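Long-range contacts in protein E (Haemophilus influenzae, PDB 3ZH5), which acts as a multifunctional surface adhesin that binds host epithelial cells as well as vitronectin, laminin and plasminogen, helping the bacterium resist serum and evade immunity: residues H43-V48 / R68-L73; R84-D89 / R97-K102; T10-G15 / E90-G95; G15-V20 / I27-I32. All blocks are in the same frame, centred on the assembly; numbering follows the deposited sequence.

Three of the four contacts are alternate strand pairings in one antiparallel sheet; 25-34 pairs with 41-50, and 64-74 with 79-88, between them. Interaction 4 pairs strand 16-19 with 25-34, interaction 1 pairs 41-50 with 64-74, and interaction 2 pairs 79-88 with the short strand 97-98. They follow one another along the chain in that order, with centres about 9 Å apart from 4 to 1 and about 13 Å from 1 to 2. Interaction 3 ties the loop before the first strand to the loop 90-95, spanning 74 residues; it shares Gly15 with interaction 4. Arg68 reaches from interaction 1 to Asp28 of interaction 4 and Gly93 of interaction 3, connecting sheet and loops.

Interaction 1: H43-V48 / R68-L73; sequences HFDAVV and RQYKIL. With EDO (1,2-ethanediol), chain C.
Strands 43-48 and 68-73 run antiparallel, their axes 150° apart and 4.5 Å at closest approach. Phe44 with Lys71 and Ala46 with Gln69 are hydrogen-bonded pairs, each closed by two N-H to O bonds; His43-Ile72, Asp45-Tyr70 and Val47-Arg68 are the non-hydrogen-bonded pairs between and beyond them. On the face carrying His43, Asp45 and Val47, the imidazole is held at its edge by Tyr70, with ND1 2.6 Å from Tyr70 OH in a nearly straight hydrogen bond. Its NE2 donates to O2 of an ethanediol, probably from the crystallisation liquor, 2.7 Å away. Ile72 lies alongside His43 and sets CG1 over the middle of the ring, 3.7 Å from its centroid. Farther along, Arg68 bends at chi3 (-78°) to bring NH1 within 2.9 Å of Asp45 OD2, a salt bridge using the anti lone pair. Val47 CG2 sits over one guanidinium face, 3.7 Å from Arg68 CZ. Arg68 NH1 also bridges to Asp28, so the cation probably steadies two carboxylates. On the other face, Lys71 CB lies over the Phe44 ring, 3.8 Å from its centroid, while Leu73 CB meets the ring edge; Lys71 NZ continues to Gln82. Phe44 and Leu73 also touch helix 115-128. This is regular antiparallel pairing of central strands in a sheet with one face packed against a helix.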
# COMPACT_ATOMS: atom_id res chain seq x y z
N HIS A 43 8.88 -3.43 6.67
CA HIS A 43 8.61 -3.23 5.24
C HIS A 43 7.29 -3.90 4.87
O HIS A 43 6.99 -5.03 5.33
CB HIS A 43 9.70 -3.84 4.33
CG HIS A 43 11.09 -3.28 4.50
ND1 HIS A 43 11.96 -3.19 3.45
CD2 HIS A 43 11.76 -2.85 5.59
CE1 HIS A 43 13.11 -2.67 3.86
NE2 HIS A 43 13.00 -2.44 5.16
N PHE A 44 6.50 -3.24 4.04
CA PHE A 44 5.22 -3.81 3.59
C PHE A 44 4.71 -3.22 2.30
O PHE A 44 5.06 -2.10 1.98
CB PHE A 44 4.15 -3.65 4.67
CG PHE A 44 3.70 -2.23 4.91
CD1 PHE A 44 4.36 -1.42 5.81
CD2 PHE A 44 2.55 -1.75 4.32
CE1 PHE A 44 3.91 -0.13 6.05
CE2 PHE A 44 2.11 -0.46 4.56
CZ PHE A 44 2.80 0.35 5.43
N ASP A 45 3.87 -3.96 1.57
CA ASP A 45 3.12 -3.36 0.45
C ASP A 45 1.76 -2.80 0.87
O ASP A 45 0.99 -3.45 1.54
CB ASP A 45 2.87 -4.36 -0.68
CG ASP A 45 4.15 -4.78 -1.38
OD1 ASP A 45 5.20 -4.10 -1.24
OD2 ASP A 45 4.08 -5.78 -2.13
N ALA A 46 1.47 -1.58 0.45
CA ALA A 46 0.10 -1.08 0.50
C ALA A 46 -0.49 -1.42 -0.86
O ALA A 46 0.22 -1.34 -1.86
CB ALA A 46 0.09 0.41 0.75
N VAL A 47 -1.79 -1.77 -0.91
CA VAL A 47 -2.41 -2.14 -2.18
C VAL A 47 -3.72 -1.38 -2.29
O VAL A 47 -4.51 -1.46 -1.38
CB VAL A 47 -2.70 -3.64 -2.26
CG1 VAL A 47 -3.56 -3.96 -3.42
CG2 VAL A 47 -1.36 -4.40 -2.38
N VAL A 48 -3.91 -0.64 -3.37
CA VAL A 48 -5.14 0.16 -3.56
C VAL A 48 -5.92 -0.35 -4.74
O VAL A 48 -5.40 -0.37 -5.84
CB VAL A 48 -4.82 1.64 -3.85
CG1 VAL A 48 -6.09 2.42 -3.99
CG2 VAL A 48 -3.96 2.22 -2.74
N ARG A 68 0.21 -1.28 -6.29
CA ARG A 68 0.92 -1.83 -5.16
C ARG A 68 2.07 -0.89 -4.85
O ARG A 68 2.87 -0.55 -5.73
CB ARG A 68 1.41 -3.22 -5.56
CG ARG A 68 2.14 -4.02 -4.49
CD ARG A 68 2.37 -5.45 -4.98
NE ARG A 68 1.21 -6.35 -4.93
CZ ARG A 68 0.81 -7.00 -3.84
NH1 ARG A 68 1.46 -6.82 -2.69
NH2 ARG A 68 -0.21 -7.81 -3.88
N GLN A 69 2.19 -0.46 -3.60
CA GLN A 69 3.25 0.46 -3.22
C GLN A 69 4.06 -0.08 -2.08
O GLN A 69 3.52 -0.43 -1.04
CB GLN A 69 2.68 1.79 -2.80
CG GLN A 69 2.08 2.53 -3.97
CD GLN A 69 1.58 3.89 -3.59
OE1 GLN A 69 0.83 4.06 -2.64
NE2 GLN A 69 2.00 4.87 -4.35
N TYR A 70 5.36 -0.14 -2.30
CA TYR A 70 6.30 -0.60 -1.30
C TYR A 70 6.56 0.48 -0.29
O TYR A 70 7.05 1.58 -0.64
CB TYR A 70 7.59 -0.94 -2.00
CG TYR A 70 8.60 -1.75 -1.18
CD1 TYR A 70 9.09 -1.27 0.03
CD2 TYR A 70 9.05 -2.97 -1.63
CE1 TYR A 70 10.01 -2.03 0.78
CE2 TYR A 70 9.95 -3.72 -0.89
CZ TYR A 70 10.44 -3.24 0.30
OH TYR A 70 11.36 -4.04 1.03
N LYS A 71 6.25 0.18 0.96
CA LYS A 71 6.48 1.11 2.08
C LYS A 71 7.51 0.57 3.07
O LYS A 71 7.61 -0.64 3.25
CB LYS A 71 5.16 1.31 2.85
CG LYS A 71 4.01 1.75 1.97
CD LYS A 71 4.20 3.18 1.44
CE LYS A 71 2.86 3.71 0.95
NZ LYS A 71 2.96 4.98 0.21
N ILE A 72 8.17 1.49 3.79
CA ILE A 72 8.98 1.15 4.91
C ILE A 72 8.55 2.05 6.04
O ILE A 72 8.55 3.30 5.92
CB ILE A 72 10.50 1.36 4.65
CG1 ILE A 72 10.99 0.48 3.49
CG2 ILE A 72 11.28 1.12 5.93
CD1 ILE A 72 12.37 0.78 2.98
N LEU A 73 8.16 1.39 7.13
CA LEU A 73 7.73 2.05 8.34
C LEU A 73 8.72 1.90 9.48
O LEU A 73 9.13 0.80 9.83
CB LEU A 73 6.33 1.52 8.76
CG LEU A 73 5.81 1.94 10.13
CD1 LEU A 73 5.42 3.41 10.04
CD2 LEU A 73 4.58 1.06 10.52
C1 EDO C . 15.70 0.50 6.16
O1 EDO C . 16.16 1.70 6.82
C2 EDO C . 15.98 -0.73 7.04
O2 EDO C . 15.05 -1.80 6.77

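Interaction 2: R84-D89 / R97-K102; sequences RTDFYD and RAAPKK
A short antiparallel ladder at the surface, reinforced by a salt-bridge network, joins strand 79-88 to the two-residue strand 97-98. Phe87 and Ala98 form the hydrogen-bonded pair, with Phe87 N donating to Ala98 O and Ala98 N to Phe87 O; Tyr88 and Arg97 are the adjoining non-hydrogen-bonded pair. Asp86 is gripped from two directions. Arg84 of its own strand comes side-on, NE 2.8 Å from Asp86 OD2 and NH2 2.9 Å from Asp86 OD1, both bonds nearly straight, on the syn side and in the guanidinium plane. Arg97 adds a weak, bent bond from NH1 to the same Asp86 OD1, 2.8 Å long, with its guanidinium at 90° to the carboxylate. The two cations approach at 3.8 Å between Arg84 NH2 and Arg97 NH1, where the shared aspartate probably offsets their charge. A bend at chi3 (72°) turns the Arg97 head toward Asp86, while its aliphatic part crosses Tyr88, CG lying off-centre 4.1 Å from the ring centroid. Beyond the ladder, Pro100 CD packs loosely against Phe87 CE2 at 4.3 Å. The paired backbones form a beta hairpin whose strands are joined by residues 89-96, and the charged network lies on its Tyr88 and Arg97 side.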
# COMPACT_ATOMS: atom_id res chain seq x y z
N ARG A 84 8.43 2.52 -3.90
CA ARG A 84 8.11 2.31 -5.31
C ARG A 84 6.65 1.99 -5.52
O ARG A 84 5.90 1.63 -4.57
CB ARG A 84 8.99 1.26 -5.96
CG ARG A 84 8.59 -0.16 -5.69
CD ARG A 84 9.36 -1.16 -6.53
NE ARG A 84 8.86 -1.25 -7.91
CZ ARG A 84 9.56 -0.96 -9.01
NH1 ARG A 84 10.82 -0.57 -8.93
NH2 ARG A 84 8.99 -1.09 -10.21
N THR A 85 6.26 2.17 -6.78
CA THR A 85 4.89 2.01 -7.22
C THR A 85 4.83 1.15 -8.45
O THR A 85 5.57 1.35 -9.40
CB THR A 85 4.27 3.36 -7.57
OG1 THR A 85 4.20 4.16 -6.38
CG2 THR A 85 2.88 3.16 -8.12
N ASP A 86 3.92 0.17 -8.42
CA ASP A 86 3.67 -0.68 -9.56
C ASP A 86 2.17 -0.68 -9.84
O ASP A 86 1.36 -0.73 -8.90
CB ASP A 86 4.15 -2.10 -9.26
CG ASP A 86 5.68 -2.20 -9.22
OD1 ASP A 86 6.29 -2.11 -10.31
OD2 ASP A 86 6.26 -2.35 -8.11
N PHE A 87 1.80 -0.61 -11.11
CA PHE A 87 0.39 -0.70 -11.46
C PHE A 87 0.07 -2.09 -11.96
O PHE A 87 0.89 -2.70 -12.62
CB PHE A 87 0.03 0.32 -12.53
CG PHE A 87 0.32 1.73 -12.13
CD1 PHE A 87 -0.56 2.43 -11.32
CD2 PHE A 87 1.45 2.37 -12.59
CE1 PHE A 87 -0.30 3.72 -10.96
CE2 PHE A 87 1.71 3.67 -12.23
CZ PHE A 87 0.83 4.35 -11.42
N TYR A 88 -1.12 -2.59 -11.67
CA TYR A 88 -1.51 -3.91 -12.13
C TYR A 88 -2.87 -3.87 -12.77
O TYR A 88 -3.70 -3.01 -12.45
CB TYR A 88 -1.53 -4.89 -10.96
CG TYR A 88 -0.15 -5.19 -10.44
CD1 TYR A 88 0.42 -4.42 -9.43
CD2 TYR A 88 0.59 -6.25 -10.94
CE1 TYR A 88 1.68 -4.70 -8.95
CE2 TYR A 88 1.86 -6.54 -10.47
CZ TYR A 88 2.40 -5.76 -9.47
OH TYR A 88 3.66 -6.03 -8.99
N ASP A 89 -3.12 -4.80 -13.69
CA ASP A 89 -4.35 -4.75 -14.47
C ASP A 89 -5.45 -5.62 -13.84
O ASP A 89 -6.52 -5.75 -14.42
CB ASP A 89 -4.09 -5.16 -15.92
CG ASP A 89 -4.05 -6.67 -16.12
OD1 ASP A 89 -3.76 -7.39 -15.14
OD2 ASP A 89 -4.30 -7.12 -17.26
N ARG A 97 1.77 -6.01 -15.14
CA ARG A 97 2.35 -4.93 -14.36
C ARG A 97 2.91 -3.80 -15.23
O ARG A 97 3.41 -4.04 -16.33
CB ARG A 97 3.49 -5.51 -13.53
CG ARG A 97 4.15 -4.50 -12.60
CD ARG A 97 5.37 -5.05 -11.93
NE ARG A 97 6.47 -5.19 -12.87
CZ ARG A 97 7.20 -4.17 -13.31
NH1 ARG A 97 6.94 -2.94 -12.89
NH2 ARG A 97 8.20 -4.39 -14.17
N ALA A 98 2.86 -2.58 -14.72
CA ALA A 98 3.55 -1.49 -15.36
C ALA A 98 4.09 -0.59 -14.29
O ALA A 98 3.70 -0.68 -13.14
CB ALA A 98 2.64 -0.73 -16.29
N ALA A 99 5.02 0.28 -14.66
CA ALA A 99 5.64 1.14 -13.68
C ALA A 99 6.23 2.36 -14.36
O ALA A 99 6.61 2.29 -15.52
CB ALA A 99 6.73 0.38 -12.93
N PRO A 100 6.31 3.48 -13.62
CA PRO A 100 7.01 4.68 -14.11
C PRO A 100 8.51 4.46 -14.25
O PRO A 100 9.08 3.66 -13.51
CB PRO A 100 6.76 5.71 -13.00
CG PRO A 100 6.07 4.97 -11.86
CD PRO A 100 5.99 3.53 -12.19
N LYS A 101 9.14 5.18 -15.19
CA LYS A 101 10.60 5.14 -15.35
C LYS A 101 11.28 5.59 -14.07
O LYS A 101 12.07 4.85 -13.47
CB LYS A 101 11.04 6.02 -16.52
CG LYS A 101 10.69 5.45 -17.90
CD LYS A 101 10.55 6.53 -18.98
CE LYS A 101 9.24 7.31 -18.82
NZ LYS A 101 8.90 8.15 -20.01
N LYS A 102 10.98 6.81 -13.63
CA LYS A 102 11.52 7.30 -12.36
C LYS A 102 10.52 7.05 -11.23
O LYS A 102 9.34 7.37 -11.33
CB LYS A 102 11.88 8.79 -12.45
CG LYS A 102 12.87 9.24 -11.37
CD LYS A 102 13.87 10.23 -11.92
CE LYS A 102 14.75 10.83 -10.84
NZ LYS A 102 15.71 11.84 -11.42

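Interaction 3: T10-G15 / E90-G95; sequences TDVRSG and EFWGQG
Arg13 sends CG away from its backbone N (chi1 172°), then folds at chi2 (84°) and chi3, curling its chain across the indole of Trp92. Trp92 itself has CG opposite the carbonyl carbon (chi1 -54°), which carries the ring out of loop 90-95 to the N-terminal segment. Arg13 CB rests over the six-membered ring, 3.9 Å from its centroid, in a CH-pi contact. The folded chain then brings Arg13 NH2 to 3.2 Å from Trp92 CD1, so that CD1 lies over one face of the guanidinium although the two planes are tilted. The backbone of Asp11 and Val12 passes the far end of the indole: Asp11 O meets the ring edge 3.3 Å from Trp92 CZ2, and Val12 CA lies 3.8 Å from Trp92 CH2. Val12 CG1 adds a looser apolar contact with CH2. No hydrogen bond crosses between the two segments, so the contact rests on CH-pi and van der Waals packing against the indole. Elsewhere Trp92 meets Tyr26 edge-to-face and touches Tyr16 and Pro9, while its backbone N bonds to Asn49. The arrangement is loop-to-loop packing: a buried indole from the loop between strands 79-88 and 97-98 meets the irregular segment leading into strand 16-19.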
# COMPACT_ATOMS: atom_id res chain seq x y z
N THR A 10 -15.77 -5.71 -2.72
CA THR A 10 -16.18 -5.48 -1.35
C THR A 10 -15.70 -6.59 -0.45
O THR A 10 -15.34 -6.36 0.70
CB THR A 10 -17.72 -5.47 -1.21
OG1 THR A 10 -18.32 -4.78 -2.31
CG2 THR A 10 -18.12 -4.81 0.11
N ASP A 11 -15.71 -7.81 -0.97
CA ASP A 11 -15.11 -8.94 -0.26
C ASP A 11 -13.59 -8.83 -0.24
O ASP A 11 -12.96 -8.63 -1.29
CB ASP A 11 -15.54 -10.26 -0.89
CG ASP A 11 -17.02 -10.55 -0.71
OD1 ASP A 11 -17.65 -9.94 0.21
OD2 ASP A 11 -17.55 -11.39 -1.47
N VAL A 12 -13.00 -8.98 0.94
CA VAL A 12 -11.56 -8.81 1.12
C VAL A 12 -10.79 -10.13 0.99
O VAL A 12 -11.07 -11.12 1.67
CB VAL A 12 -11.28 -8.21 2.51
CG1 VAL A 12 -9.81 -7.93 2.70
CG2 VAL A 12 -12.12 -6.95 2.71
N ARG A 13 -9.82 -10.14 0.08
CA ARG A 13 -8.87 -11.24 -0.07
C ARG A 13 -8.14 -11.54 1.25
O ARG A 13 -7.69 -10.64 1.96
CB ARG A 13 -7.87 -10.86 -1.16
CG ARG A 13 -6.68 -11.79 -1.34
CD ARG A 13 -7.03 -12.96 -2.22
NE ARG A 13 -7.55 -12.57 -3.52
CZ ARG A 13 -6.80 -12.33 -4.60
NH1 ARG A 13 -5.48 -12.44 -4.55
NH2 ARG A 13 -7.39 -11.99 -5.74
N SER A 14 -8.05 -12.82 1.57
CA SER A 14 -7.34 -13.26 2.77
C SER A 14 -5.94 -12.66 2.87
O SER A 14 -5.16 -12.65 1.91
CB SER A 14 -7.31 -14.80 2.83
OG SER A 14 -5.99 -15.28 3.03
N GLY A 15 -5.64 -12.16 4.06
CA GLY A 15 -4.40 -11.50 4.36
C GLY A 15 -4.35 -10.00 4.11
O GLY A 15 -3.38 -9.35 4.48
N GLU A 90 -5.16 -6.20 -12.68
CA GLU A 90 -6.17 -6.89 -11.88
C GLU A 90 -6.20 -6.27 -10.48
O GLU A 90 -5.25 -5.59 -10.09
CB GLU A 90 -5.87 -8.39 -11.77
CG GLU A 90 -6.02 -9.15 -13.07
CD GLU A 90 -5.12 -10.38 -13.14
OE1 GLU A 90 -4.79 -10.93 -12.08
OE2 GLU A 90 -4.75 -10.78 -14.26
N PHE A 91 -7.29 -6.47 -9.73
CA PHE A 91 -7.36 -5.95 -8.36
C PHE A 91 -6.39 -6.73 -7.47
O PHE A 91 -5.87 -7.77 -7.87
CB PHE A 91 -8.80 -6.04 -7.81
CG PHE A 91 -9.78 -5.16 -8.53
CD1 PHE A 91 -9.68 -3.78 -8.45
CD2 PHE A 91 -10.80 -5.70 -9.28
CE1 PHE A 91 -10.56 -2.97 -9.12
CE2 PHE A 91 -11.69 -4.90 -9.94
CZ PHE A 91 -11.56 -3.53 -9.86
N TRP A 92 -6.13 -6.22 -6.27
CA TRP A 92 -5.26 -6.88 -5.29
C TRP A 92 -3.77 -6.90 -5.70
O TRP A 92 -2.99 -7.72 -5.22
CB TRP A 92 -5.77 -8.31 -4.99
CG TRP A 92 -7.24 -8.35 -4.57
CD1 TRP A 92 -8.26 -8.96 -5.23
CD2 TRP A 92 -7.82 -7.75 -3.40
NE1 TRP A 92 -9.45 -8.79 -4.54
CE2 TRP A 92 -9.20 -8.04 -3.42
CE3 TRP A 92 -7.30 -6.99 -2.35
CZ2 TRP A 92 -10.09 -7.60 -2.42
CZ3 TRP A 92 -8.18 -6.55 -1.34
CH2 TRP A 92 -9.57 -6.85 -1.39
N GLY A 93 -3.38 -5.96 -6.55
CA GLY A 93 -2.00 -5.79 -6.92
C GLY A 93 -1.42 -7.04 -7.60
O GLY A 93 -0.32 -7.46 -7.25
N GLN A 94 -2.14 -7.59 -8.57
CA GLN A 94 -1.77 -8.83 -9.26
C GLN A 94 -2.00 -8.61 -10.73
O GLN A 94 -2.78 -7.72 -11.11
CB GLN A 94 -2.71 -9.99 -8.86
CG GLN A 94 -2.96 -10.18 -7.38
CD GLN A 94 -1.79 -10.80 -6.66
OE1 GLN A 94 -0.93 -11.44 -7.27
NE2 GLN A 94 -1.75 -10.61 -5.34
N GLY A 95 -1.37 -9.44 -11.56
CA GLY A 95 -1.62 -9.48 -12.99
C GLY A 95 -0.55 -8.78 -13.79
O GLY A 95 0.62 -8.77 -13.40

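Interaction 4: G15-V20 / I27-I32; sequences GYIRLV and IDSESI
The Tyr16 side chain leaves the strand beside Ile27 and carries its ring across Asp28. Its CB stands 4.0 Å from Ile27 O, the carbonyl that also receives the CA-H of Tyr16. Farther out, Tyr16 CD2 passes above the backbone of Asp28, CE2 comes 3.7 Å from Asp28 CB, and CZ lies 3.8 Å from Asp28 CG. At the tip, Tyr16 OH is 3.5 Å from Asp28 OD2, a near approach and not a hydrogen bond between them; the hydroxyl probably bonds to Trp92 O. Ring and carboxylate planes differ by only 20°, so the two groups are stacked, with the acid offset toward the ring's rim. Asp28 reaches this place with CG anti to its backbone N (chi1 167°); its OD2 takes a salt bridge from Arg68, whose NH2 also makes a weak bond to Tyr16 OH.

The strands beneath are the first beta hairpin of the sheet, 16-19 with 25-34. Tyr16 and Asp28 are its non-hydrogen-bonded pair, and Ile17 with Ile27 the hydrogen-bonded one, joined by Ile17 N to Ile27 O and Ile27 N to Ile17 O. On the other face Ile17 CB meets Ile27 CB at 4.1 Å, and Leu19 CD2 crosses to Ile27 CD1 at 4.0 Å, Leu19 packing further onto helix 115-128. After Asp28 the chain leaves its partner through two overlapping type I turns. Asp28 OD1 accepts from Glu30 N in an Asx turn, met from above the carboxylate plane, while Asp28 O receives both N and OG of Ser31, the latter at 2.7 Å.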
# COMPACT_ATOMS: atom_id res chain seq x y z
N GLY A 15 -5.64 -12.16 4.06
CA GLY A 15 -4.40 -11.50 4.36
C GLY A 15 -4.35 -10.00 4.11
O GLY A 15 -3.38 -9.35 4.48
N TYR A 16 -5.37 -9.44 3.46
CA TYR A 16 -5.38 -8.00 3.21
C TYR A 16 -6.13 -7.34 4.35
O TYR A 16 -7.17 -7.81 4.77
CB TYR A 16 -6.02 -7.68 1.86
CG TYR A 16 -5.12 -8.06 0.72
CD1 TYR A 16 -4.94 -9.39 0.36
CD2 TYR A 16 -4.41 -7.09 0.01
CE1 TYR A 16 -4.08 -9.75 -0.67
CE2 TYR A 16 -3.55 -7.43 -1.02
CZ TYR A 16 -3.39 -8.76 -1.36
OH TYR A 16 -2.54 -9.12 -2.39
N ILE A 17 -5.57 -6.26 4.86
CA ILE A 17 -6.08 -5.58 5.98
C ILE A 17 -6.63 -4.24 5.46
O ILE A 17 -5.89 -3.42 4.92
CB ILE A 17 -5.03 -5.31 7.02
CG1 ILE A 17 -4.30 -6.61 7.46
CG2 ILE A 17 -5.66 -4.61 8.23
CD1 ILE A 17 -3.24 -6.35 8.50
N ARG A 18 -7.92 -4.02 5.62
CA ARG A 18 -8.53 -2.80 5.11
C ARG A 18 -8.31 -1.66 6.09
O ARG A 18 -8.36 -1.84 7.30
CB ARG A 18 -10.03 -3.06 4.87
CG ARG A 18 -10.86 -1.87 4.48
CD ARG A 18 -12.31 -2.35 4.33
NE ARG A 18 -12.55 -2.91 3.01
CZ ARG A 18 -13.39 -3.89 2.74
NH1 ARG A 18 -14.10 -4.47 3.71
NH2 ARG A 18 -13.52 -4.32 1.49
N LEU A 19 -8.00 -0.48 5.57
CA LEU A 19 -7.71 0.63 6.46
C LEU A 19 -8.91 1.51 6.65
O LEU A 19 -9.82 1.56 5.83
CB LEU A 19 -6.56 1.49 5.89
CG LEU A 19 -5.32 0.60 5.75
CD1 LEU A 19 -4.10 1.36 5.32
CD2 LEU A 19 -5.06 -0.15 7.08
N VAL A 20 -8.86 2.26 7.73
CA VAL A 20 -9.83 3.31 8.00
C VAL A 20 -9.70 4.44 6.96
O VAL A 20 -8.62 4.72 6.45
CB VAL A 20 -9.62 3.82 9.44
CG1 VAL A 20 -10.22 5.17 9.66
CG2 VAL A 20 -10.17 2.82 10.42
N ILE A 27 -3.37 -3.14 3.55
CA ILE A 27 -2.00 -3.66 3.78
C ILE A 27 -2.00 -5.10 3.30
O ILE A 27 -2.92 -5.84 3.60
CB ILE A 27 -1.66 -3.71 5.27
CG1 ILE A 27 -1.60 -2.30 5.84
CG2 ILE A 27 -0.35 -4.51 5.52
CD1 ILE A 27 -1.72 -2.30 7.31
N ASP A 28 -1.00 -5.49 2.52
CA ASP A 28 -0.93 -6.87 2.10
C ASP A 28 -0.12 -7.54 3.19
O ASP A 28 1.11 -7.34 3.32
CB ASP A 28 -0.34 -6.99 0.69
CG ASP A 28 0.04 -8.43 0.31
OD1 ASP A 28 -0.20 -9.38 1.09
OD2 ASP A 28 0.56 -8.61 -0.83
N SER A 29 -0.83 -8.33 4.00
CA SER A 29 -0.27 -8.88 5.23
C SER A 29 0.91 -9.82 4.91
O SER A 29 1.88 -9.89 5.66
CB SER A 29 -1.35 -9.60 6.02
OG SER A 29 -0.98 -9.74 7.36
N GLU A 30 0.82 -10.49 3.77
CA GLU A 30 1.78 -11.51 3.38
C GLU A 30 3.13 -10.89 3.05
O GLU A 30 4.19 -11.53 3.23
CB GLU A 30 1.25 -12.29 2.18
CG GLU A 30 2.07 -13.51 1.78
CD GLU A 30 3.34 -13.15 1.00
OE1 GLU A 30 3.42 -11.99 0.52
OE2 GLU A 30 4.25 -14.01 0.89
N SER A 31 3.09 -9.64 2.58
CA SER A 31 4.28 -8.89 2.16
C SER A 31 5.13 -8.29 3.28
O SER A 31 6.23 -7.77 3.01
CB SER A 31 3.81 -7.75 1.24
OG SER A 31 3.30 -6.65 1.97
N ILE A 32 4.70 -8.42 4.52
CA ILE A 32 5.36 -7.75 5.65
C ILE A 32 6.72 -8.40 5.97
O ILE A 32 6.84 -9.63 6.07
CB ILE A 32 4.45 -7.76 6.91
CG1 ILE A 32 3.24 -6.86 6.65
CG2 ILE A 32 5.20 -7.34 8.20
CD1 ILE A 32 2.15 -6.84 7.70